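Local coordinates for protein dipeptide Epimerase (Enterococcus faecalis V583, PDB 3JVA) that belongs to the mandelate racemase/muconate lactonizing enzyme family of the enolase superfamily and binds a magnesium ion in its barrel domain, at residues V214-K219 with E224-V229; K201-L206 with T235-D240; I160-G165 with Q192-K197; E251-K254 with V260-I263; Q247-L252 with Q279-A284. All coordinates share one frame; numbering follows the deposited sequence.

Contact 1: residues V214-K219 with E224-V229; sequences VEQPVK and EGLKYV. With MG (magnesium ion), chain O.
V218 sets its CG2 methyl against the backbone of helix 223-232, where it lies 3.7 Å from L226 CA and equally close to L226 CB. With chi1 at -58° this methyl sits between the backbone N and carbonyl carbon of its own residue, leaving CG1 to face V229, whose CG2 is 4.1 Å away. P217 fills the next place along the turn: its CD is 3.8 Å from L226 CD1, the proline ring and the leucine branch crossing at about a right angle, while its CG slides past V229 CG1 in the opposite direction at 4.0 Å. Packing is therefore closest around L226, looser toward V229, and gives way at the outer ends of the two segments to the exposed K219 and E224. No hydrogen bond joins the segments. The turn is instead braced from within, because Q216 folds back at chi2 (69°) so that NE2 donates to V218 O over 2.8 Å, nearly straight at 171° and with the acceptor in the amide plane. The other end of that amide, OE1, takes the backbone N of D240. On the far side of the turn, E215 points away from the helix, and its OE2 binds the magnesium ion together with D189 and D240. This is the start of a beta-alpha-beta unit of the enolase-type barrel: strand 213-215 leads through the turn into helix 223-232, whose L226 and V229 also cover I237 of strand 236-239, while V229 touches I203 of helix 196-206.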
# COMPACT_ATOMS: atom_id res chain seq x y z
N VAL B 214 -7.48 -28.00 8.15
CA VAL B 214 -8.41 -27.48 9.14
C VAL B 214 -9.31 -26.48 8.44
O VAL B 214 -8.85 -25.52 7.83
CB VAL B 214 -7.69 -26.78 10.30
CG1 VAL B 214 -8.72 -26.15 11.23
CG2 VAL B 214 -6.84 -27.79 11.05
N GLU B 215 -10.61 -26.74 8.55
CA GLU B 215 -11.64 -25.94 7.93
C GLU B 215 -12.12 -24.80 8.83
O GLU B 215 -12.33 -25.00 10.03
CB GLU B 215 -12.82 -26.86 7.62
CG GLU B 215 -13.75 -26.40 6.54
CD GLU B 215 -14.80 -27.45 6.24
OE1 GLU B 215 -14.46 -28.66 6.21
OE2 GLU B 215 -15.96 -27.07 6.03
N GLN B 216 -12.27 -23.62 8.24
CA GLN B 216 -12.78 -22.42 8.91
C GLN B 216 -12.48 -22.30 10.41
O GLN B 216 -13.38 -22.42 11.24
CB GLN B 216 -14.29 -22.35 8.69
CG GLN B 216 -14.93 -21.00 8.96
CD GLN B 216 -14.53 -19.97 7.93
OE1 GLN B 216 -14.55 -20.24 6.72
NE2 GLN B 216 -14.17 -18.78 8.39
N PRO B 217 -11.22 -22.02 10.77
CA PRO B 217 -10.88 -21.90 12.19
C PRO B 217 -11.41 -20.66 12.91
O PRO B 217 -11.51 -20.65 14.13
CB PRO B 217 -9.36 -21.98 12.19
CG PRO B 217 -9.00 -21.33 10.89
CD PRO B 217 -10.02 -21.91 9.93
N VAL B 218 -11.75 -19.61 12.15
CA VAL B 218 -12.28 -18.38 12.74
C VAL B 218 -13.62 -17.98 12.14
O VAL B 218 -14.06 -18.55 11.14
CB VAL B 218 -11.28 -17.21 12.57
CG1 VAL B 218 -9.95 -17.56 13.20
CG2 VAL B 218 -11.09 -16.89 11.08
N LYS B 219 -14.27 -17.00 12.76
CA LYS B 219 -15.57 -16.51 12.28
C LYS B 219 -15.49 -16.11 10.81
O LYS B 219 -14.51 -15.52 10.37
CB LYS B 219 -16.05 -15.33 13.13
CG LYS B 219 -16.58 -15.76 14.48
CD LYS B 219 -17.14 -14.59 15.26
CE LYS B 219 -17.75 -15.06 16.57
NZ LYS B 219 -18.31 -13.93 17.37
N GLU B 224 -9.11 -11.08 7.83
CA GLU B 224 -7.75 -10.74 8.25
C GLU B 224 -7.25 -11.82 9.20
O GLU B 224 -6.11 -12.27 9.11
CB GLU B 224 -7.73 -9.38 8.96
CG GLU B 224 -7.91 -8.19 8.03
CD GLU B 224 -8.31 -6.93 8.78
OE1 GLU B 224 -7.61 -6.54 9.75
OE2 GLU B 224 -9.33 -6.31 8.40
N GLY B 225 -8.12 -12.23 10.12
CA GLY B 225 -7.76 -13.26 11.08
C GLY B 225 -7.58 -14.61 10.42
O GLY B 225 -6.69 -15.38 10.78
N LEU B 226 -8.44 -14.91 9.45
CA LEU B 226 -8.34 -16.18 8.73
C LEU B 226 -7.01 -16.20 7.99
O LEU B 226 -6.32 -17.22 7.95
CB LEU B 226 -9.51 -16.31 7.75
CG LEU B 226 -9.63 -17.60 6.93
CD1 LEU B 226 -9.65 -18.81 7.85
CD2 LEU B 226 -10.91 -17.54 6.11
N LYS B 227 -6.64 -15.06 7.42
CA LYS B 227 -5.39 -14.89 6.69
C LYS B 227 -4.21 -15.09 7.65
O LYS B 227 -3.21 -15.71 7.31
CB LYS B 227 -5.35 -13.49 6.08
CG LYS B 227 -4.00 -13.03 5.52
CD LYS B 227 -3.61 -13.78 4.27
CE LYS B 227 -2.64 -12.94 3.43
NZ LYS B 227 -1.45 -12.51 4.21
N TYR B 228 -4.35 -14.56 8.87
CA TYR B 228 -3.31 -14.67 9.89
C TYR B 228 -3.05 -16.14 10.20
O TYR B 228 -1.90 -16.58 10.22
CB TYR B 228 -3.75 -13.94 11.16
CG TYR B 228 -2.78 -14.10 12.32
CD1 TYR B 228 -1.56 -13.41 12.34
CD2 TYR B 228 -3.07 -14.95 13.38
CE1 TYR B 228 -0.66 -13.57 13.40
CE2 TYR B 228 -2.17 -15.12 14.45
CZ TYR B 228 -0.98 -14.42 14.45
OH TYR B 228 -0.09 -14.57 15.50
N VAL B 229 -4.11 -16.89 10.45
CA VAL B 229 -3.96 -18.31 10.76
C VAL B 229 -3.24 -19.04 9.63
O VAL B 229 -2.25 -19.74 9.85
CB VAL B 229 -5.33 -18.98 10.99
CG1 VAL B 229 -5.14 -20.46 11.28
CG2 VAL B 229 -6.05 -18.30 12.13
MG MG O . -17.27 -26.75 7.21
O HOH W 1 -19.03 -26.41 8.20
O HOH W 2 -18.39 -28.40 6.41
O HOH W 3 -16.49 -25.13 8.24

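Contact 2: residues K201-L206 with T235-D240; sequences KAIQAL and TTIMAD. With MG (magnesium ion), chain O.
Helix 196-206 comes nearest to the chain that leads into strand 236-239 at I203 and T235, their CA atoms 7.5 Å apart, and no backbone or side-chain hydrogen bond spans the gap. I203 carries the helix side of the contact with both of its branches. Its CG2 methyl meets T235 CB at 3.8 Å, with the threonine OG1 almost as near. The other branch runs extended (chi2 172°) and brings CD1 to 3.8 Å from I237 CD1, which is reached by a chain bent back at chi2 (-60°). The two isoleucines cross obliquely, meeting through their terminal methyls. In the modified TIM barrel of the enolase superfamily this is the layer between outer helices and inner strands: helix 196-206 leads into strand 213-215, and here also reaches the following strand, whose I237 packs on T230 of helix 223-232 as well. T235 lies at a subunit boundary too, its carbonyl O accepting a hydrogen bond from K197 NZ of a neighbouring subunit. Just past the other end of the strand, D240 OD2 binds the magnesium ion at 2.0 Å. The second carboxylate oxygen, OD1, forms a salt bridge with K267 NZ, which probably steadies the rotation of the group.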
# COMPACT_ATOMS: atom_id res chain seq x y z
N LYS B 201 -2.71 -21.70 18.07
CA LYS B 201 -2.33 -22.55 19.20
C LYS B 201 -2.97 -23.93 19.08
O LYS B 201 -2.29 -24.95 19.16
CB LYS B 201 -2.79 -21.89 20.50
CG LYS B 201 -2.05 -22.35 21.75
CD LYS B 201 -2.76 -21.86 23.03
CE LYS B 201 -3.25 -20.42 22.92
NZ LYS B 201 -2.19 -19.45 22.53
N ALA B 202 -4.29 -23.94 18.89
CA ALA B 202 -5.03 -25.20 18.79
C ALA B 202 -4.60 -26.04 17.59
O ALA B 202 -4.39 -27.24 17.72
CB ALA B 202 -6.53 -24.91 18.71
N ILE B 203 -4.45 -25.40 16.44
CA ILE B 203 -4.06 -26.13 15.24
C ILE B 203 -2.67 -26.74 15.36
O ILE B 203 -2.45 -27.88 14.96
CB ILE B 203 -4.16 -25.21 14.00
CG1 ILE B 203 -5.63 -24.86 13.75
CG2 ILE B 203 -3.58 -25.91 12.77
CD1 ILE B 203 -5.86 -23.81 12.67
N GLN B 204 -1.72 -25.99 15.92
CA GLN B 204 -0.38 -26.53 16.08
C GLN B 204 -0.38 -27.70 17.06
O GLN B 204 0.43 -28.62 16.93
CB GLN B 204 0.58 -25.43 16.54
CG GLN B 204 0.70 -24.33 15.51
CD GLN B 204 1.77 -23.32 15.84
OE1 GLN B 204 1.84 -22.82 16.97
NE2 GLN B 204 2.61 -23.01 14.86
N ALA B 205 -1.30 -27.69 18.02
CA ALA B 205 -1.39 -28.78 18.98
C ALA B 205 -1.98 -30.01 18.30
O ALA B 205 -1.52 -31.14 18.51
CB ALA B 205 -2.25 -28.37 20.16
N LEU B 206 -3.00 -29.80 17.47
CA LEU B 206 -3.64 -30.90 16.76
C LEU B 206 -2.73 -31.46 15.67
O LEU B 206 -2.79 -32.64 15.34
CB LEU B 206 -4.96 -30.44 16.13
CG LEU B 206 -6.23 -30.35 16.99
CD1 LEU B 206 -6.68 -31.74 17.40
CD2 LEU B 206 -5.97 -29.50 18.20
N THR B 235 -0.20 -26.32 8.64
CA THR B 235 -1.40 -27.06 8.26
C THR B 235 -2.23 -26.32 7.22
O THR B 235 -2.42 -25.11 7.31
CB THR B 235 -2.28 -27.36 9.48
OG1 THR B 235 -1.56 -28.19 10.41
CG2 THR B 235 -3.55 -28.09 9.06
N THR B 236 -2.72 -27.06 6.23
CA THR B 236 -3.57 -26.51 5.18
C THR B 236 -4.84 -25.93 5.80
O THR B 236 -5.54 -26.62 6.55
CB THR B 236 -3.96 -27.60 4.16
OG1 THR B 236 -2.79 -28.05 3.48
CG2 THR B 236 -4.98 -27.06 3.16
N ILE B 237 -5.14 -24.67 5.49
CA ILE B 237 -6.34 -24.02 6.01
C ILE B 237 -7.35 -23.84 4.89
O ILE B 237 -7.02 -23.35 3.81
CB ILE B 237 -6.00 -22.63 6.59
CG1 ILE B 237 -5.02 -22.77 7.76
CG2 ILE B 237 -7.28 -21.95 7.08
CD1 ILE B 237 -5.55 -23.62 8.90
N MET B 238 -8.59 -24.23 5.16
CA MET B 238 -9.66 -24.14 4.17
C MET B 238 -10.80 -23.24 4.63
O MET B 238 -11.23 -23.29 5.78
CB MET B 238 -10.21 -25.54 3.87
CG MET B 238 -11.46 -25.58 3.01
SD MET B 238 -11.92 -27.29 2.59
CE MET B 238 -12.14 -27.98 4.18
N ALA B 239 -11.28 -22.41 3.71
CA ALA B 239 -12.40 -21.53 4.03
C ALA B 239 -13.69 -22.27 3.68
O ALA B 239 -13.77 -22.93 2.66
CB ALA B 239 -12.31 -20.24 3.22
N ASP B 240 -14.68 -22.17 4.56
CA ASP B 240 -15.98 -22.78 4.31
C ASP B 240 -17.00 -21.64 4.39
O ASP B 240 -17.34 -21.04 3.37
CB ASP B 240 -16.32 -23.86 5.34
CG ASP B 240 -17.66 -24.55 5.05
OD1 ASP B 240 -18.43 -24.05 4.21
OD2 ASP B 240 -17.95 -25.60 5.67
MG MG O . -17.27 -26.75 7.21
O HOH W 1 -19.03 -26.41 8.20
O HOH W 2 -18.39 -28.40 6.41
O HOH W 3 -16.49 -25.13 8.24

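Contact 3: residues I160-G165 with Q192-K197; sequences IKVGTG and QAWTPK
A193 rests its CB on the CA of G163 at 3.5 Å, with G163 O nearly as close, where the two loops come together. W194 follows on the same glycine: its CZ2 is 3.7 Å from G163 CA, and one position further round the six-membered ring CH2 meets V162 CG2 at 3.9 Å. Both approaches to the indole are oblique. A193 CB in turn lies 4.0 Å above one face of the ring of W194, displaced toward the rim. A water links the loops, lying in the ring plane at the edge, where it accepts from W194 NE1 at 3.1 Å and from G165 N at 2.9 Å. These loops follow strands 157-161 and 185-189 at the C-terminal ends of neighbouring parallel strands in the barrel, the end at which the metal is bound; the side chain of V162 is about 10 Å from the magnesium ion. Each loop runs into a helix, with G165 as N-cap of helix 166-180 and T195 as N-cap of helix 196-206. G163 has a positive phi (90°), and having no side chain it avoids both A193 CB and the carbonyl O of V162. D169 fixes the turn by accepting from G163 N through OD2 while its OD1 pairs with T164 OG1. In the second loop, a backbone hydrogen bond to P217 holds W194, whose ring lies against A202 and I203 of the helix that begins at P196.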
# COMPACT_ATOMS: atom_id res chain seq x y z
N ILE B 160 -13.81 -34.87 11.10
CA ILE B 160 -14.38 -34.69 12.43
C ILE B 160 -14.41 -33.22 12.82
O ILE B 160 -13.53 -32.44 12.44
CB ILE B 160 -13.62 -35.47 13.53
CG1 ILE B 160 -12.27 -34.81 13.81
CG2 ILE B 160 -13.43 -36.92 13.12
CD1 ILE B 160 -11.60 -35.31 15.08
N LYS B 161 -15.42 -32.85 13.59
CA LYS B 161 -15.57 -31.49 14.06
C LYS B 161 -14.71 -31.26 15.30
O LYS B 161 -14.60 -32.14 16.16
CB LYS B 161 -17.04 -31.22 14.40
CG LYS B 161 -17.32 -29.81 14.90
CD LYS B 161 -18.82 -29.56 15.07
CE LYS B 161 -19.44 -30.48 16.11
NZ LYS B 161 -20.89 -30.23 16.30
N VAL B 162 -14.08 -30.09 15.38
CA VAL B 162 -13.26 -29.73 16.53
C VAL B 162 -13.70 -28.34 16.98
O VAL B 162 -14.66 -27.79 16.44
CB VAL B 162 -11.75 -29.72 16.20
CG1 VAL B 162 -11.28 -31.14 15.94
CG2 VAL B 162 -11.47 -28.83 15.01
N GLY B 163 -12.99 -27.76 17.95
CA GLY B 163 -13.36 -26.45 18.44
C GLY B 163 -14.34 -26.59 19.60
O GLY B 163 -14.99 -25.63 20.00
N THR B 164 -14.44 -27.81 20.14
CA THR B 164 -15.34 -28.10 21.26
C THR B 164 -14.57 -28.05 22.58
O THR B 164 -15.10 -28.41 23.63
CB THR B 164 -15.94 -29.51 21.13
OG1 THR B 164 -14.95 -30.49 21.46
CG2 THR B 164 -16.42 -29.76 19.71
N GLY B 165 -13.32 -27.60 22.50
CA GLY B 165 -12.47 -27.55 23.67
C GLY B 165 -11.23 -28.33 23.28
O GLY B 165 -11.34 -29.51 22.92
N GLN B 192 -15.69 -22.20 12.88
CA GLN B 192 -15.54 -20.83 13.37
C GLN B 192 -15.38 -20.72 14.89
O GLN B 192 -15.74 -19.71 15.49
CB GLN B 192 -16.77 -20.00 12.96
CG GLN B 192 -17.18 -20.17 11.51
CD GLN B 192 -18.49 -19.46 11.20
OE1 GLN B 192 -18.56 -18.23 11.19
NE2 GLN B 192 -19.54 -20.24 10.97
N ALA B 193 -14.78 -21.74 15.49
CA ALA B 193 -14.63 -21.77 16.94
C ALA B 193 -13.62 -20.86 17.62
O ALA B 193 -13.84 -20.44 18.76
CB ALA B 193 -14.37 -23.22 17.38
N TRP B 194 -12.52 -20.54 16.95
CA TRP B 194 -11.47 -19.76 17.60
C TRP B 194 -11.15 -18.36 17.12
O TRP B 194 -11.51 -17.95 16.01
CB TRP B 194 -10.16 -20.56 17.55
CG TRP B 194 -10.31 -21.99 17.96
CD1 TRP B 194 -10.79 -22.47 19.15
CD2 TRP B 194 -9.92 -23.14 17.19
NE1 TRP B 194 -10.72 -23.84 19.17
CE2 TRP B 194 -10.19 -24.28 17.98
CE3 TRP B 194 -9.37 -23.32 15.92
CZ2 TRP B 194 -9.93 -25.58 17.54
CZ3 TRP B 194 -9.11 -24.61 15.47
CH2 TRP B 194 -9.39 -25.73 16.29
N THR B 195 -10.47 -17.62 18.00
CA THR B 195 -10.00 -16.28 17.69
C THR B 195 -8.73 -16.63 16.92
O THR B 195 -8.23 -17.74 17.03
CB THR B 195 -9.62 -15.48 18.96
OG1 THR B 195 -8.52 -16.12 19.63
CG2 THR B 195 -10.80 -15.39 19.91
N PRO B 196 -8.20 -15.68 16.13
CA PRO B 196 -6.99 -15.95 15.35
C PRO B 196 -5.81 -16.56 16.10
O PRO B 196 -5.29 -17.60 15.71
CB PRO B 196 -6.65 -14.58 14.76
CG PRO B 196 -8.01 -13.94 14.60
CD PRO B 196 -8.67 -14.30 15.92
N LYS B 197 -5.38 -15.93 17.19
CA LYS B 197 -4.23 -16.46 17.92
C LYS B 197 -4.52 -17.77 18.66
O LYS B 197 -3.63 -18.61 18.80
CB LYS B 197 -3.66 -15.39 18.84
CG LYS B 197 -3.03 -14.26 18.03
CD LYS B 197 -2.27 -13.25 18.87
CE LYS B 197 -1.49 -12.31 17.95
NZ LYS B 197 -0.69 -11.30 18.69
O HOH W 4 -11.29 -26.35 20.84

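Contact 4: residues E251-K254 with V260-I263; sequences ELVK and VINI
No ring or other flat side chain enters the meeting of L252 and V253 with I261, so there are neither faces nor edges to consider and the contact is purely one of aliphatic branches. It belongs to a beta-alpha-beta unit of the barrel, strand 236-239, helix 246-255 and strand 260-263, in which the helix packs back on the second strand. The backbones stay well apart, with L252 CA 8.7 Å from I261 CA, and the long arm of I261 bridges the interval. Its CG1 stands beside the backbone N (chi1 -71°) and the chain then runs on extended (chi2 175°), which carries CD1 up to the helix. There this one methyl touches L252 at two points, CB and CD1, each 4.0 Å from it, the two side chains lying at a slant to each other. A239 and C243 also pack on L252, and C281 of helix 271-284 packs on I261, in a buried apolar setting. V253 approaches more loosely from the next position of the helix, its CG1 being 4.3 Å from I261 CD1.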
# COMPACT_ATOMS: atom_id res chain seq x y z
N GLU B 251 -12.66 -12.25 -3.36
CA GLU B 251 -12.06 -11.52 -2.26
C GLU B 251 -11.04 -12.39 -1.54
O GLU B 251 -9.95 -11.93 -1.20
CB GLU B 251 -13.14 -11.05 -1.29
CG GLU B 251 -12.64 -10.20 -0.13
CD GLU B 251 -11.90 -8.96 -0.60
OE1 GLU B 251 -12.33 -8.34 -1.60
OE2 GLU B 251 -10.89 -8.59 0.05
N LEU B 252 -11.39 -13.66 -1.31
CA LEU B 252 -10.51 -14.59 -0.62
C LEU B 252 -9.19 -14.84 -1.36
O LEU B 252 -8.12 -14.83 -0.75
CB LEU B 252 -11.22 -15.93 -0.38
CG LEU B 252 -12.28 -15.94 0.72
CD1 LEU B 252 -13.07 -17.23 0.68
CD2 LEU B 252 -11.61 -15.76 2.08
N VAL B 253 -9.25 -15.05 -2.68
CA VAL B 253 -8.02 -15.28 -3.42
C VAL B 253 -7.24 -13.98 -3.60
O VAL B 253 -6.02 -14.01 -3.68
CB VAL B 253 -8.29 -15.91 -4.82
CG1 VAL B 253 -9.06 -17.21 -4.66
CG2 VAL B 253 -9.04 -14.93 -5.70
N LYS B 254 -7.95 -12.86 -3.66
CA LYS B 254 -7.32 -11.55 -3.81
C LYS B 254 -6.38 -11.30 -2.63
O LYS B 254 -5.22 -10.92 -2.81
CB LYS B 254 -8.36 -10.43 -3.83
CG LYS B 254 -9.08 -10.22 -5.16
CD LYS B 254 -9.98 -8.99 -5.07
CE LYS B 254 -10.65 -8.69 -6.41
NZ LYS B 254 -11.49 -7.45 -6.35
N VAL B 260 -7.24 -23.41 0.66
CA VAL B 260 -8.27 -24.13 -0.08
C VAL B 260 -9.64 -23.54 0.21
O VAL B 260 -9.87 -22.95 1.27
CB VAL B 260 -8.28 -25.62 0.33
CG1 VAL B 260 -9.33 -26.40 -0.46
CG2 VAL B 260 -6.91 -26.22 0.13
N ILE B 261 -10.56 -23.68 -0.74
CA ILE B 261 -11.91 -23.16 -0.55
C ILE B 261 -12.94 -24.27 -0.71
O ILE B 261 -12.91 -25.02 -1.68
CB ILE B 261 -12.20 -22.00 -1.53
CG1 ILE B 261 -11.38 -20.77 -1.11
CG2 ILE B 261 -13.69 -21.68 -1.57
CD1 ILE B 261 -11.47 -19.59 -2.07
N ASN B 262 -13.86 -24.35 0.25
CA ASN B 262 -14.90 -25.37 0.24
C ASN B 262 -16.19 -24.83 -0.34
O ASN B 262 -16.78 -23.88 0.18
CB ASN B 262 -15.13 -25.89 1.67
CG ASN B 262 -15.95 -27.17 1.72
OD1 ASN B 262 -16.00 -27.93 0.75
ND2 ASN B 262 -16.57 -27.42 2.87
N ILE B 263 -16.62 -25.44 -1.44
CA ILE B 263 -17.85 -25.07 -2.12
C ILE B 263 -19.00 -25.93 -1.62
O ILE B 263 -18.81 -27.11 -1.35
CB ILE B 263 -17.75 -25.34 -3.64
CG1 ILE B 263 -16.62 -24.52 -4.27
CG2 ILE B 263 -19.10 -25.06 -4.32
CD1 ILE B 263 -16.32 -24.93 -5.71

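Contact 5: residues Q247-L252 with Q279-A284; sequences QDALEL and QICETA
I280 points its CB at segment 247-252 of helix 246-255 and sets its CG2 methyl against the peptide link between A249 and L250, 4.1 Å from both L250 CA and L250 N and 4.2 Å from A249 C. The torsion explains the choice of branch: at chi1 -72° CG2 is anti to the backbone N of I280, while CG1 turns to the N side. A249 faces back across the gap, and its CB is 4.4 Å from the same methyl. C281, one residue on, adds a looser touch: its SG is 4.5 Å from A249 CB, so the alanine methyl is approached by both I280 and C281. The helices run nearly parallel, their axes 14° apart in direction and 9.4 Å apart at closest approach, as neighbouring outer helices of a barrel of alternating strands and helices. Behind the interface T283 folds its hydroxyl onto its own helix, OG1 donating to Q279 O at 2.7 Å; the backbone N of T283 reaches the same oxygen from the opposite face of the carbonyl plane. Beyond the pair lies a subunit interface, where L250 packs on L250 and I280 on T283 of a neighbouring subunit, and D248 makes a salt bridge with R221 of a different one. With no hydrogen bond or charge pair across the two segments, their association rests on the burial of apolar groups of I280, A249, L250 and C281, at fairly loose distances, rather than on directional bonds.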
# COMPACT_ATOMS: atom_id res chain seq x y z
N GLN B 247 -18.28 -13.92 -5.49
CA GLN B 247 -17.71 -12.67 -5.02
C GLN B 247 -16.85 -12.90 -3.78
O GLN B 247 -15.80 -12.28 -3.62
CB GLN B 247 -18.81 -11.65 -4.75
CG GLN B 247 -19.51 -11.20 -6.03
CD GLN B 247 -20.56 -10.13 -5.79
OE1 GLN B 247 -21.56 -10.37 -5.13
NE2 GLN B 247 -20.32 -8.94 -6.33
N ASP B 248 -17.29 -13.82 -2.93
CA ASP B 248 -16.53 -14.15 -1.72
C ASP B 248 -15.22 -14.81 -2.14
O ASP B 248 -14.16 -14.53 -1.59
CB ASP B 248 -17.30 -15.12 -0.82
CG ASP B 248 -18.53 -14.50 -0.19
OD1 ASP B 248 -18.58 -13.26 -0.02
OD2 ASP B 248 -19.45 -15.27 0.16
N ALA B 249 -15.30 -15.71 -3.12
CA ALA B 249 -14.11 -16.40 -3.60
C ALA B 249 -13.10 -15.40 -4.15
O ALA B 249 -11.90 -15.52 -3.88
CB ALA B 249 -14.48 -17.42 -4.67
N LEU B 250 -13.57 -14.42 -4.92
CA LEU B 250 -12.69 -13.42 -5.50
C LEU B 250 -11.94 -12.65 -4.41
O LEU B 250 -10.74 -12.42 -4.52
CB LEU B 250 -13.51 -12.45 -6.36
CG LEU B 250 -12.73 -11.32 -7.05
CD1 LEU B 250 -11.56 -11.90 -7.84
CD2 LEU B 250 -13.68 -10.56 -7.97
N GLU B 251 -12.66 -12.25 -3.36
CA GLU B 251 -12.06 -11.52 -2.26
C GLU B 251 -11.04 -12.39 -1.54
O GLU B 251 -9.95 -11.93 -1.20
CB GLU B 251 -13.14 -11.05 -1.29
CG GLU B 251 -12.64 -10.20 -0.13
CD GLU B 251 -11.90 -8.96 -0.60
OE1 GLU B 251 -12.33 -8.34 -1.60
OE2 GLU B 251 -10.89 -8.59 0.05
N LEU B 252 -11.39 -13.66 -1.31
CA LEU B 252 -10.51 -14.59 -0.62
C LEU B 252 -9.19 -14.84 -1.36
O LEU B 252 -8.12 -14.83 -0.75
CB LEU B 252 -11.22 -15.93 -0.38
CG LEU B 252 -12.28 -15.94 0.72
CD1 LEU B 252 -13.07 -17.23 0.68
CD2 LEU B 252 -11.61 -15.76 2.08
N GLN B 279 -13.47 -21.83 -10.96
CA GLN B 279 -12.61 -21.22 -11.98
C GLN B 279 -11.80 -20.07 -11.40
O GLN B 279 -10.65 -19.86 -11.77
CB GLN B 279 -13.45 -20.69 -13.15
CG GLN B 279 -14.24 -21.76 -13.88
CD GLN B 279 -15.17 -21.16 -14.92
OE1 GLN B 279 -15.71 -20.06 -14.73
NE2 GLN B 279 -15.38 -21.88 -16.01
N ILE B 280 -12.41 -19.31 -10.49
CA ILE B 280 -11.71 -18.21 -9.85
C ILE B 280 -10.56 -18.77 -9.01
O ILE B 280 -9.43 -18.28 -9.06
CB ILE B 280 -12.65 -17.40 -8.93
CG1 ILE B 280 -13.63 -16.58 -9.79
CG2 ILE B 280 -11.84 -16.48 -8.02
CD1 ILE B 280 -14.82 -16.02 -9.02
N CYS B 281 -10.87 -19.81 -8.23
CA CYS B 281 -9.86 -20.43 -7.37
C CYS B 281 -8.75 -21.08 -8.19
O CYS B 281 -7.56 -20.89 -7.91
CB CYS B 281 -10.52 -21.49 -6.47
SG CYS B 281 -11.60 -20.81 -5.19
N GLU B 282 -9.14 -21.85 -9.20
CA GLU B 282 -8.18 -22.53 -10.06
C GLU B 282 -7.21 -21.52 -10.67
O GLU B 282 -6.01 -21.74 -10.72
CB GLU B 282 -8.92 -23.30 -11.15
CG GLU B 282 -8.05 -24.08 -12.11
CD GLU B 282 -8.86 -24.97 -13.03
OE1 GLU B 282 -9.86 -24.48 -13.59
OE2 GLU B 282 -8.51 -26.15 -13.19
N THR B 283 -7.75 -20.40 -11.14
CA THR B 283 -6.94 -19.35 -11.75
C THR B 283 -5.94 -18.78 -10.74
O THR B 283 -4.81 -18.44 -11.09
CB THR B 283 -7.84 -18.25 -12.31
OG1 THR B 283 -8.69 -18.82 -13.31
CG2 THR B 283 -7.02 -17.13 -12.93
N ALA B 284 -6.37 -18.70 -9.48
CA ALA B 284 -5.53 -18.19 -8.41
C ALA B 284 -4.57 -19.25 -7.85
O ALA B 284 -3.75 -18.96 -6.98
CB ALA B 284 -6.40 -17.64 -7.29

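Contacts 1 and 2, with centres 8 Å apart, converge on the magnesium ion: E215 OE2 and D240 OD2 lie 2.5 Å from each other as ligands of the same ion, and Q216 N probably bonds to M238 O (2.7 Å) where their strands run side by side. Contact 3 adjoins contact 1 through a probable hydrogen bond of Q192 N to Q216 O (2.8 Å) and shares helix 196-206 with contact 2. Contact 4 continues the same sheet from contact 2, and its N262 ND2 makes a weak hydrogen bond to E215 OE2 (3.2 Å) at the metal site. Contact 5 shares helix 246-255 with contact 4 and meets it where I261 CD1 is 3.4 Å from C281 SG; its centre is about 25 Å from that of contact 3.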